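Side-chain contact in chemotactic transducer PctC (Pseudomonas aeruginosa, PDB 5LTV), which senses gamma-aminobutyrate and probably other amino acids through a probably periplasmic Cache-type ligand-binding domain to steer chemotaxis: residues A[188-193]-A[199-204]. Residues are numbered along the deposited sequence; the frame is centred on the assembly and turned at random.
Sequences YAFLVS and LLHPDS
His201 sets its ring obliquely against two aromatic rings of strand 188-193. Toward Phe190 its CD2 makes the close approach, 3.4 Å from Phe190 CG, with the planes inclined at 37°. Toward Tyr188 the NE2 end leads, 3.7 Å from Tyr188 CE2, and the planes are more steeply inclined. The three rings thereby form an aromatic cluster. With CG of His201 anti to its backbone N (chi1 -157°), the ring stands up beside those of Phe190 and Tyr188. Asp203 N, which donates to His201 ND1 at 3.0 Å and lies in the imidazole plane, helps fix its rotation. Outside the pair, Tyr215 OH hydrogen-bonds Tyr188 OH and makes a weak hydrogen bond with His201 NE2, so both polar ends meet the same hydroxyl.

On the other face of the hairpin, Leu191 and Leu200 lie side by side and point the same way, their CB atoms 3.8 Å apart. Leu199 packs across toward Leu191 from a classic beta bulge, bringing its CD1 to 3.7 Å from Leu191 CD2. In the bulge, Leu199 N and Leu200 N both donate to Leu191 O, from the same face of its carbonyl plane, the bond from Leu199 N being the shorter at 2.8 Å. In return, Leu191 N reaches Leu200 O almost straight, at 177°. Beyond Leu200, the helix 171-178 continues the apolar layer through Leu171 and Leu174.

The hairpin forms one edge of the five-stranded sheet that does not carry the gamma-aminobutyrate pocket, with 198-200 outermost. Its chemistry is divided: Leu191 and Leu200 make one face apolar, while on the other the imidazole, held at ND1 by Asp203 N and only weakly at NE2, links the aromatic cluster to the turn at Asp203.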
loop_
_atom_site.group_PDB
_atom_site.type_symbol
_atom_site.label_atom_id
_atom_site.label_comp_id
_atom_site.label_asym_id
_atom_site.label_seq_id
_atom_site.Cartn_x
_atom_site.Cartn_y
_atom_site.Cartn_z
ATOM N N TYR A 188 18.806 -1.235 -10.969
ATOM C CA TYR A 188 17.380 -1.035 -10.733
ATOM C C TYR A 188 17.083 -1.139 -9.237
ATOM O O TYR A 188 17.956 -1.449 -8.423
ATOM C CB TYR A 188 16.548 -2.042 -11.534
ATOM C CG TYR A 188 16.797 -3.491 -11.177
ATOM C CD1 TYR A 188 17.850 -4.211 -11.747
ATOM C CD2 TYR A 188 15.975 -4.143 -10.281
ATOM C CE1 TYR A 188 18.069 -5.543 -11.414
ATOM C CE2 TYR A 188 16.178 -5.468 -9.954
ATOM C CZ TYR A 188 17.220 -6.161 -10.510
ATOM O OH TYR A 188 17.379 -7.472 -10.132
ATOM N N ALA A 189 15.827 -0.871 -8.878
ATOM C CA ALA A 189 15.408 -0.901 -7.481
ATOM C C ALA A 189 14.099 -1.669 -7.319
ATOM O O ALA A 189 13.188 -1.531 -8.138
ATOM C CB ALA A 189 15.258 0.520 -6.936
ATOM N N PHE A 190 13.992 -2.478 -6.265
ATOM C CA PHE A 190 12.703 -3.089 -5.967
ATOM C C PHE A 190 12.407 -2.951 -4.468
ATOM O O PHE A 190 13.164 -2.335 -3.705
ATOM C CB PHE A 190 12.644 -4.531 -6.495
ATOM C CG PHE A 190 13.567 -5.488 -5.826
ATOM C CD1 PHE A 190 14.897 -5.611 -6.239
ATOM C CD2 PHE A 190 13.093 -6.323 -4.810
ATOM C CE1 PHE A 190 15.744 -6.520 -5.626
ATOM C CE2 PHE A 190 13.933 -7.229 -4.180
ATOM C CZ PHE A 190 15.260 -7.342 -4.590
ATOM N N LEU A 191 11.252 -3.460 -4.061
ATOM C CA LEU A 191 10.798 -3.352 -2.684
ATOM C C LEU A 191 10.479 -4.746 -2.169
ATOM O O LEU A 191 9.849 -5.535 -2.865
ATOM C CB LEU A 191 9.580 -2.423 -2.569
ATOM C CG LEU A 191 9.285 -1.943 -1.141
ATOM C CD1 LEU A 191 10.102 -0.682 -0.754
ATOM C CD2 LEU A 191 7.813 -1.663 -0.991
ATOM N N VAL A 192 10.923 -5.044 -0.953
ATOM C CA VAL A 192 10.862 -6.394 -0.409
ATOM C C VAL A 192 10.625 -6.289 1.092
ATOM O O VAL A 192 11.127 -5.370 1.753
ATOM C CB VAL A 192 12.153 -7.190 -0.734
ATOM C CG1 VAL A 192 13.384 -6.509 -0.135
ATOM C CG2 VAL A 192 12.062 -8.618 -0.218
ATOM N N SER A 193 9.831 -7.206 1.627
ATOM C CA SER A 193 9.533 -7.183 3.046
ATOM C C SER A 193 10.670 -7.839 3.820
ATOM O O SER A 193 11.532 -8.524 3.257
ATOM C CB SER A 193 8.213 -7.893 3.347
ATOM O OG SER A 193 8.367 -9.304 3.313
ATOM N N LEU A 199 7.510 -7.080 -3.044
ATOM C CA LEU A 199 6.309 -6.252 -3.025
ATOM C C LEU A 199 6.172 -5.397 -4.266
ATOM O O LEU A 199 5.068 -5.213 -4.778
ATOM C CB LEU A 199 6.321 -5.321 -1.805
ATOM C CG LEU A 199 6.711 -5.958 -0.475
ATOM C CD1 LEU A 199 6.863 -4.875 0.540
ATOM C CD2 LEU A 199 5.696 -7.015 -0.052
ATOM N N LEU A 200 7.270 -4.819 -4.721
ATOM C CA LEU A 200 7.308 -4.074 -5.959
ATOM C C LEU A 200 8.553 -4.508 -6.686
ATOM O O LEU A 200 9.582 -4.754 -6.046
ATOM C CB LEU A 200 7.400 -2.618 -5.722
ATOM C CG LEU A 200 6.373 -1.888 -4.851
ATOM C CD1 LEU A 200 6.911 -0.489 -4.572
ATOM C CD2 LEU A 200 5.019 -1.889 -5.516
ATOM N N HIS A 201 8.479 -4.557 -8.017
ATOM C CA HIS A 201 9.607 -4.981 -8.851
ATOM C C HIS A 201 9.376 -4.588 -10.307
ATOM O O HIS A 201 8.267 -4.738 -10.829
ATOM C CB HIS A 201 9.825 -6.501 -8.733
ATOM C CG HIS A 201 11.211 -6.940 -9.084
ATOM N ND1 HIS A 201 11.683 -6.948 -10.382
ATOM C CD2 HIS A 201 12.243 -7.349 -8.306
ATOM C CE1 HIS A 201 12.941 -7.358 -10.390
ATOM N NE2 HIS A 201 13.309 -7.603 -9.143
ATOM N N PRO A 202 10.387 -4.064 -10.991
ATOM C CA PRO A 202 10.200 -3.719 -12.411
ATOM C C PRO A 202 9.812 -4.924 -13.276
ATOM O O PRO A 202 9.132 -4.771 -14.303
ATOM C CB PRO A 202 11.559 -3.136 -12.803
ATOM C CG PRO A 202 12.146 -2.656 -11.471
ATOM C CD PRO A 202 11.695 -3.645 -10.463
ATOM N N ASP A 203 10.199 -6.126 -12.872
ATOM C CA ASP A 203 9.665 -7.361 -13.442
ATOM C C ASP A 203 8.407 -7.763 -12.662
ATOM O O ASP A 203 8.485 -8.486 -11.655
ATOM C CB ASP A 203 10.720 -8.458 -13.402
ATOM C CG ASP A 203 10.274 -9.709 -14.122
ATOM O OD1 ASP A 203 9.090 -9.761 -14.559
ATOM O OD2 ASP A 203 11.105 -10.649 -14.212
ATOM N N SER A 204 7.239 -7.336 -13.169
ATOM C CA SER A 204 5.970 -7.515 -12.467
ATOM C C SER A 204 5.724 -8.967 -12.080
ATOM O O SER A 204 5.088 -9.232 -11.052
ATOM C CB SER A 204 4.810 -6.991 -13.336
ATOM O OG SER A 204 4.594 -7.833 -14.469
#